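Putative Acetyltransferase from the GNAT family (Novosphingobium aromaticivorans DSM 12444, PDB 3EC4) probably transfers acyl groups, most likely acetyl from acetyl-coenzyme A, to an acceptor not yet identified, as a member of the GNAT acetyltransferase family. Local coordinates at residues A[23-26]-A[31-34]; A[38-43]-A[149-154]; A[110-115]-A[122-127]. One frame throughout, in Å; residues are numbered along the deposited sequence.

Interaction 1 (A[23-26]-A[31-34]); sequences LDVA and RRLD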
loop_
_atom_site.group_PDB
_atom_site.type_symbol
_atom_site.label_atom_id
_atom_site.label_comp_id
_atom_site.label_asym_id
_atom_site.label_seq_id
_atom_site.Cartn_x
_atom_site.Cartn_y
_atom_site.Cartn_z
ATOM N N LEU A 23 8.797 4.304 11.602
ATOM C CA LEU A 23 9.258 3.886 10.271
ATOM C C LEU A 23 9.901 5.002 9.449
ATOM O O LEU A 23 10.397 4.746 8.349
ATOM C CB LEU A 23 8.105 3.247 9.486
ATOM C CG LEU A 23 7.340 2.085 10.165
ATOM C CD1 LEU A 23 6.256 1.476 9.226
ATOM C CD2 LEU A 23 8.322 0.997 10.652
ATOM N N ASP A 24 9.873 6.238 9.935
ATOM C CA ASP A 24 10.411 7.374 9.182
ATOM C C ASP A 24 11.941 7.380 9.416
ATOM O O ASP A 24 12.409 7.378 10.561
ATOM C CB ASP A 24 9.740 8.682 9.641
ATOM C CG ASP A 24 10.233 9.920 8.910
ATOM O OD1 ASP A 24 10.961 9.814 7.906
ATOM O OD2 ASP A 24 9.922 11.025 9.393
ATOM N N VAL A 25 12.721 7.416 8.339
ATOM C CA VAL A 25 14.174 7.466 8.470
ATOM C C VAL A 25 14.782 8.851 8.149
ATOM O O VAL A 25 15.990 9.030 8.253
ATOM C CB VAL A 25 14.868 6.323 7.640
ATOM C CG1 VAL A 25 14.497 4.929 8.242
ATOM C CG2 VAL A 25 14.543 6.474 6.098
ATOM N N ALA A 26 13.944 9.811 7.759
ATOM C CA ALA A 26 14.365 11.154 7.407
ATOM C C ALA A 26 14.160 12.050 8.624
ATOM O O ALA A 26 13.994 11.563 9.763
ATOM C CB ALA A 26 13.565 11.676 6.175
ATOM N N ARG A 31 9.957 13.280 5.014
ATOM C CA ARG A 31 9.636 11.985 5.608
ATOM C C ARG A 31 9.889 10.900 4.592
ATOM O O ARG A 31 9.455 10.995 3.435
ATOM C CB ARG A 31 8.188 11.926 6.124
ATOM C CG ARG A 31 7.969 12.935 7.246
ATOM C CD ARG A 31 6.549 13.028 7.744
ATOM N NE ARG A 31 6.453 14.182 8.662
ATOM C CZ ARG A 31 5.317 14.692 9.121
ATOM N NH1 ARG A 31 4.140 14.157 8.783
ATOM N NH2 ARG A 31 5.358 15.741 9.943
ATOM N N ARG A 32 10.603 9.865 5.033
ATOM C CA ARG A 32 10.993 8.750 4.156
ATOM C C ARG A 32 10.761 7.442 4.856
ATOM O O ARG A 32 11.210 7.248 5.972
ATOM C CB ARG A 32 12.469 8.913 3.785
ATOM C CG ARG A 32 13.144 7.722 3.080
ATOM C CD ARG A 32 12.600 7.590 1.690
ATOM N NE ARG A 32 13.325 6.695 0.746
ATOM C CZ ARG A 32 12.994 5.415 0.499
ATOM N NH1 ARG A 32 12.019 4.784 1.181
ATOM N NH2 ARG A 32 13.660 4.741 -0.432
ATOM N N LEU A 33 9.966 6.572 4.246
ATOM C CA LEU A 33 9.723 5.269 4.819
ATOM C C LEU A 33 11.056 4.510 4.837
ATOM O O LEU A 33 11.854 4.556 3.884
ATOM C CB LEU A 33 8.643 4.522 4.008
ATOM C CG LEU A 33 8.282 3.074 4.345
ATOM C CD1 LEU A 33 7.675 2.957 5.715
ATOM C CD2 LEU A 33 7.394 2.498 3.219
ATOM N N ASP A 34 11.292 3.801 5.926
ATOM C CA ASP A 34 12.416 2.885 5.979
ATOM C C ASP A 34 12.383 2.057 4.680
ATOM O O ASP A 34 11.400 1.412 4.397
ATOM C CB ASP A 34 12.247 2.006 7.202
ATOM C CG ASP A 34 13.356 1.000 7.384
ATOM O OD1 ASP A 34 14.091 0.670 6.426
ATOM O OD2 ASP A 34 13.446 0.506 8.510
#
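D24 meets the backbone of R31 and R32 with its carboxylate and, with the same oxygen, closes an Asx turn: OD1 accepts from A26 N, two residues on, at 3.0 Å. Traced outward from CB, the D24 side chain first leads away from 31-34, but CG lies anti to the backbone N (chi1 -180°) and carries the carboxylate back over the other segment. At its end OD1 takes a second N-H, that of R32, 2.9 Å from OD1 to R32 N and nearly straight at 166°. The two donors come from opposite faces of the carboxylate, each tilted well out of its plane, so OD1 is gripped between them and its group is held against turning. The other oxygen, OD2, lies over the aliphatic start of R31, 3.5 Å from CG of that arginine. The guanidinium of R31 runs on to helix 11-17, where it bonds W13 O and makes a cation-pi contact with the W13 ring.

Backbone bonds flank D24, which forms a single beta bridge with L33. V25 N donates to R32 O at 2.8 Å, and D34 N donates to L23 O, also at 2.8 Å. Around them the apolar groups fill in: A26 CB sits against R32 CB, and L23 and L33 lie side by side pointing the same way, with Y131 touching both. V25 divides its methyls between two residues: CG1 against D34 CB at 3.8 Å, and CG2 against the bent chain of R32, 3.6 Å from R32 CG.

Interaction 2 (A[38-43]-A[149-154]); sequences GPFAAA and ERMRPA
F40 and M151 keep their backbones well apart, 10.2 Å from CA to CA at the closest such pair, so no main-chain bond joins 38-43 to 149-154 and side chains alone span the distance. Both of these residues point CB toward the opposite segment. M151, present as selenomethionine, sets its terminal methyl squarely on the phenyl ring: CE stands 3.5 Å from the centroid of the F40 ring and only 3° off the ring normal, practically equidistant from all six carbons. The chain bends at its last torsion, which brings CE down onto the ring while SE stays higher above the same face, 5.2 Å from the F40 centroid. This is a Met-aromatic contact led by a CH-pi approach of the methyl.

R150 comes to the same ring in another way. Its NH1 lies at the ring edge, 3.8 Å from F40 CZ, and from the guanidinium's own side it is the rim of the phenyl that rests over its face, the two planes 66° apart. A bend at chi3 (68°) turns the guanidinium into this position, and a salt bridge from NE to E159 holds it; the same E159 oxygen also accepts from M151 N, tying both residues to strand 157-165. V12, W63 and V65 pack on F40 as well. With an alanine here, the M151 methyl would probably lose the flat surface it sits on, and a gap would open between R150, V12 and W63. The segment 149-154 leaves strand 142-149 and forms part of the loop to strand 157-165, in the antiparallel hairpin of the GNAT core sheet that corresponds to beta3-beta4, covered here by the N-terminal part of the chain.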
loop_
_atom_site.group_PDB
_atom_site.type_symbol
_atom_site.label_atom_id
_atom_site.label_comp_id
_atom_site.label_asym_id
_atom_site.label_seq_id
_atom_site.Cartn_x
_atom_site.Cartn_y
_atom_site.Cartn_z
ATOM N N GLY A 38 9.502 -0.043 2.260
ATOM C CA GLY A 38 8.981 0.374 0.968
ATOM C C GLY A 38 9.613 1.659 0.482
ATOM O O GLY A 38 10.481 2.215 1.159
ATOM N N PRO A 39 9.215 2.100 -0.722
ATOM C CA PRO A 39 9.898 3.210 -1.379
ATOM C C PRO A 39 9.286 4.622 -1.178
ATOM O O PRO A 39 9.641 5.566 -1.905
ATOM C CB PRO A 39 9.757 2.815 -2.836
ATOM C CG PRO A 39 8.361 2.258 -2.877
ATOM C CD PRO A 39 8.199 1.498 -1.599
ATOM N N PHE A 40 8.415 4.771 -0.189
ATOM C CA PHE A 40 7.530 5.932 -0.134
ATOM C C PHE A 40 8.214 7.109 0.574
ATOM O O PHE A 40 8.991 6.917 1.504
ATOM C CB PHE A 40 6.217 5.606 0.552
ATOM C CG PHE A 40 5.368 4.661 -0.240
ATOM C CD1 PHE A 40 4.704 5.106 -1.361
ATOM C CD2 PHE A 40 5.313 3.317 0.095
ATOM C CE1 PHE A 40 3.958 4.255 -2.107
ATOM C CE2 PHE A 40 4.582 2.450 -0.673
ATOM C CZ PHE A 40 3.912 2.916 -1.767
ATOM N N ALA A 41 7.907 8.321 0.110
ATOM C CA ALA A 41 8.436 9.558 0.749
ATOM C C ALA A 41 7.460 10.698 0.547
ATOM O O ALA A 41 6.555 10.615 -0.279
ATOM C CB ALA A 41 9.853 9.939 0.201
ATOM N N ALA A 42 7.640 11.762 1.327
ATOM C CA ALA A 42 6.786 12.933 1.252
ATOM C C ALA A 42 7.561 14.134 1.787
ATOM O O ALA A 42 8.462 13.995 2.647
ATOM C CB ALA A 42 5.480 12.717 2.049
ATOM N N ALA A 43 7.196 15.302 1.295
ATOM C CA ALA A 43 7.812 16.585 1.722
ATOM C C ALA A 43 6.767 17.540 2.315
ATOM O O ALA A 43 5.592 17.528 1.935
ATOM C CB ALA A 43 8.519 17.259 0.521
ATOM N N GLU A 149 -1.837 -5.541 5.367
ATOM C CA GLU A 149 -2.000 -4.178 5.835
ATOM C C GLU A 149 -0.774 -3.348 5.537
ATOM O O GLU A 149 0.346 -3.855 5.599
ATOM C CB GLU A 149 -2.211 -4.172 7.337
ATOM C CG GLU A 149 -3.353 -5.059 7.789
ATOM C CD GLU A 149 -3.489 -5.140 9.274
ATOM O OE1 GLU A 149 -2.462 -5.156 9.976
ATOM O OE2 GLU A 149 -4.648 -5.233 9.751
ATOM N N ARG A 150 -0.979 -2.061 5.280
ATOM C CA ARG A 150 0.146 -1.161 5.051
ATOM C C ARG A 150 0.024 0.157 5.817
ATOM O O ARG A 150 0.153 0.144 7.048
ATOM C CB ARG A 150 0.390 -1.018 3.549
ATOM C CG ARG A 150 1.734 -0.484 3.152
ATOM C CD ARG A 150 1.960 -0.553 1.660
ATOM N NE ARG A 150 1.117 0.350 0.918
ATOM C CZ ARG A 150 1.119 0.452 -0.414
ATOM N NH1 ARG A 150 1.924 -0.282 -1.191
ATOM N NH2 ARG A 150 0.300 1.282 -0.992
HETATM N N MSE A 151 -0.185 1.291 5.139
HETATM C CA MSE A 151 -0.074 2.595 5.805
HETATM C C MSE A 151 -1.220 2.866 6.780
HETATM O O MSE A 151 -2.358 2.366 6.632
HETATM C CB MSE A 151 0.011 3.749 4.793
HETATM C CG MSE A 151 1.118 3.592 3.826
HETATM SE SE MSE A 151 1.364 5.170 2.739
HETATM C CE MSE A 151 1.803 4.235 1.072
ATOM N N ARG A 152 -0.907 3.667 7.788
ATOM C CA ARG A 152 -1.879 4.061 8.794
ATOM C C ARG A 152 -1.783 5.566 9.006
ATOM O O ARG A 152 -1.063 6.008 9.867
ATOM C CB ARG A 152 -1.618 3.323 10.100
ATOM C CG ARG A 152 -1.888 1.817 9.970
ATOM C CD ARG A 152 -1.387 1.047 11.150
ATOM N NE ARG A 152 -1.625 -0.363 10.942
ATOM C CZ ARG A 152 -2.748 -0.995 11.233
ATOM N NH1 ARG A 152 -3.721 -0.377 11.880
ATOM N NH2 ARG A 152 -2.865 -2.289 10.930
ATOM N N PRO A 153 -2.489 6.350 8.160
ATOM C CA PRO A 153 -2.418 7.811 8.177
ATOM C C PRO A 153 -2.937 8.508 9.453
ATOM O O PRO A 153 -2.606 9.655 9.703
ATOM C CB PRO A 153 -3.217 8.209 6.932
ATOM C CG PRO A 153 -3.125 6.996 6.012
ATOM C CD PRO A 153 -3.287 5.862 7.021
ATOM N N ALA A 154 -3.784 7.804 10.193
ATOM C CA ALA A 154 -4.257 8.178 11.505
ATOM C C ALA A 154 -4.618 6.900 12.281
ATOM O O ALA A 154 -4.809 5.832 11.673
ATOM C CB ALA A 154 -5.471 9.121 11.405
#

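Interaction 3 (A[110-115]-A[122-127]); sequences PEMTAL and GPWASG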
loop_
_atom_site.group_PDB
_atom_site.type_symbol
_atom_site.label_atom_id
_atom_site.label_comp_id
_atom_site.label_asym_id
_atom_site.label_seq_id
_atom_site.Cartn_x
_atom_site.Cartn_y
_atom_site.Cartn_z
ATOM N N PRO A 110 9.891 -16.205 2.463
ATOM C CA PRO A 110 10.383 -16.618 1.114
ATOM C C PRO A 110 9.285 -16.789 0.058
ATOM O O PRO A 110 9.406 -16.278 -1.086
ATOM C CB PRO A 110 11.068 -17.957 1.410
ATOM C CG PRO A 110 11.563 -17.794 2.813
ATOM C CD PRO A 110 10.429 -17.103 3.504
ATOM N N GLU A 111 8.228 -17.497 0.432
ATOM C CA GLU A 111 7.101 -17.708 -0.473
ATOM C C GLU A 111 6.312 -16.453 -0.771
ATOM O O GLU A 111 5.823 -16.303 -1.898
ATOM C CB GLU A 111 6.167 -18.780 0.078
ATOM C CG GLU A 111 6.756 -20.143 -0.043
ATOM C CD GLU A 111 5.962 -21.191 0.698
ATOM O OE1 GLU A 111 6.058 -21.240 1.973
ATOM O OE2 GLU A 111 5.246 -21.958 0.002
HETATM N N MSE A 112 6.165 -15.565 0.224
HETATM C CA MSE A 112 5.514 -14.255 0.044
HETATM C C MSE A 112 6.314 -13.398 -0.907
HETATM O O MSE A 112 5.791 -12.744 -1.808
HETATM C CB MSE A 112 5.426 -13.542 1.393
HETATM C CG MSE A 112 4.368 -14.210 2.370
HETATM SE SE MSE A 112 4.579 -13.490 4.186
HETATM C CE MSE A 112 3.699 -11.829 3.929
ATOM N N THR A 113 7.618 -13.420 -0.701
ATOM C CA THR A 113 8.526 -12.701 -1.593
ATOM C C THR A 113 8.469 -13.170 -3.045
ATOM O O THR A 113 8.419 -12.344 -3.962
ATOM C CB THR A 113 9.932 -12.755 -1.017
ATOM O OG1 THR A 113 9.946 -11.956 0.168
ATOM C CG2 THR A 113 10.936 -12.196 -2.048
ATOM N N ALA A 114 8.497 -14.470 -3.286
ATOM C CA ALA A 114 8.387 -14.994 -4.650
ATOM C C ALA A 114 7.085 -14.521 -5.290
ATOM O O ALA A 114 7.076 -14.061 -6.433
ATOM C CB ALA A 114 8.418 -16.467 -4.673
ATOM N N LEU A 115 5.982 -14.689 -4.560
ATOM C CA LEU A 115 4.644 -14.274 -5.073
ATOM C C LEU A 115 4.600 -12.787 -5.403
ATOM O O LEU A 115 4.201 -12.403 -6.525
ATOM C CB LEU A 115 3.554 -14.663 -4.062
ATOM C CG LEU A 115 2.112 -14.188 -4.298
ATOM C CD1 LEU A 115 1.506 -14.692 -5.625
ATOM C CD2 LEU A 115 1.259 -14.689 -3.063
ATOM N N GLY A 122 2.045 -4.193 -5.696
ATOM C CA GLY A 122 2.705 -2.940 -5.330
ATOM C C GLY A 122 4.155 -3.184 -4.906
ATOM O O GLY A 122 4.683 -4.311 -5.082
ATOM N N PRO A 123 4.809 -2.148 -4.342
ATOM C CA PRO A 123 6.198 -2.294 -3.931
ATOM C C PRO A 123 6.324 -3.443 -2.918
ATOM O O PRO A 123 5.397 -3.759 -2.167
ATOM C CB PRO A 123 6.501 -0.987 -3.233
ATOM C CG PRO A 123 5.517 -0.044 -3.750
ATOM C CD PRO A 123 4.283 -0.826 -3.994
ATOM N N TRP A 124 7.457 -4.088 -2.929
ATOM C CA TRP A 124 7.713 -5.145 -2.003
ATOM C C TRP A 124 9.213 -5.124 -1.761
ATOM O O TRP A 124 10.002 -5.386 -2.684
ATOM C CB TRP A 124 7.271 -6.472 -2.585
ATOM C CG TRP A 124 7.361 -7.554 -1.617
ATOM C CD1 TRP A 124 8.429 -8.389 -1.388
ATOM C CD2 TRP A 124 6.364 -7.899 -0.656
ATOM N NE1 TRP A 124 8.116 -9.266 -0.371
ATOM C CE2 TRP A 124 6.864 -8.975 0.104
ATOM C CE3 TRP A 124 5.098 -7.405 -0.370
ATOM C CZ2 TRP A 124 6.122 -9.568 1.131
ATOM C CZ3 TRP A 124 4.366 -7.999 0.640
ATOM C CH2 TRP A 124 4.902 -9.052 1.394
ATOM N N ALA A 125 9.590 -4.771 -0.546
ATOM C CA ALA A 125 10.965 -4.796 -0.128
ATOM C C ALA A 125 11.150 -5.911 0.880
ATOM O O ALA A 125 10.187 -6.595 1.272
ATOM C CB ALA A 125 11.364 -3.435 0.463
ATOM N N SER A 126 12.402 -6.092 1.298
ATOM C CA SER A 126 12.748 -7.191 2.195
ATOM C C SER A 126 11.870 -7.261 3.442
ATOM O O SER A 126 11.559 -8.357 3.919
ATOM C CB SER A 126 14.206 -7.032 2.620
ATOM O OG SER A 126 14.398 -5.796 3.258
ATOM N N GLY A 127 11.476 -6.103 3.994
ATOM C CA GLY A 127 10.721 -6.076 5.252
ATOM C C GLY A 127 9.270 -5.607 5.178
ATOM O O GLY A 127 8.664 -5.336 6.206
#
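T113 OG1 is held from two directions: W124 NE1 donates to it across the contact, and a second hydrogen bond joins it to V109 O, one turn back in its own helix. The indole bond is long, 3.3 Å from NE1 to OG1, but straight, with 164° at the hydrogen, and OG1 lies only 12° out of the indole plane. With OG1 beside the backbone N (chi1 -69°), the hydroxyl can meet the indole while still reaching back to V109 O. T113 also brings its main chain close, its CA standing 3.7 Å from W124 NE1.

One residue earlier, M112 meets the six-membered end of the indole edge-on. This residue is selenomethionine too; its CE arrives at the ring edge in the ring plane, 3.9 Å from W124 CH2. Nearer the backbone, M112 CB approaches W124 CZ2 at 4.0 Å, while the carbonyl O of M112 stands above the rim of one indole face.

The helix concerned, 109-118, follows the first short strand of the family domain and matches alpha1 of the GNAT fold; W124 belongs to the loop that leads from it to the next strand, 134-139. Both M112 and W124 also touch M146 on strand 142-149, so the indole fills in between the helix and the core sheet. W124 points CB toward the helix, its CG anti to the backbone N, and the ring therefore reaches across while the loop backbone stays back: the closest CA pair, T113 to W124, is 7.6 Å apart.

Interactions 1 and 2 are neighbours, their centres 9 Å apart. They share the small antiparallel sheet of strands 30-32 and 41-43, where R31 pairs with A42, and the backbone bond of L33 with F40 continues the pairing next to it. Interaction 3 lies about 17 Å from interaction 2, centre to centre, and about 19 Å from interaction 1, which it does not touch. Along the chain interaction 1 closes first; interaction 2 then spans more than a hundred residues, and interaction 3 falls within that span. P123 joins the last two, packing on P39, F40 and R150. The N-terminal region is thus laid against the GNAT core both at the hairpin of strands 142-149 and 157-165 and at the loop after helix 109-118.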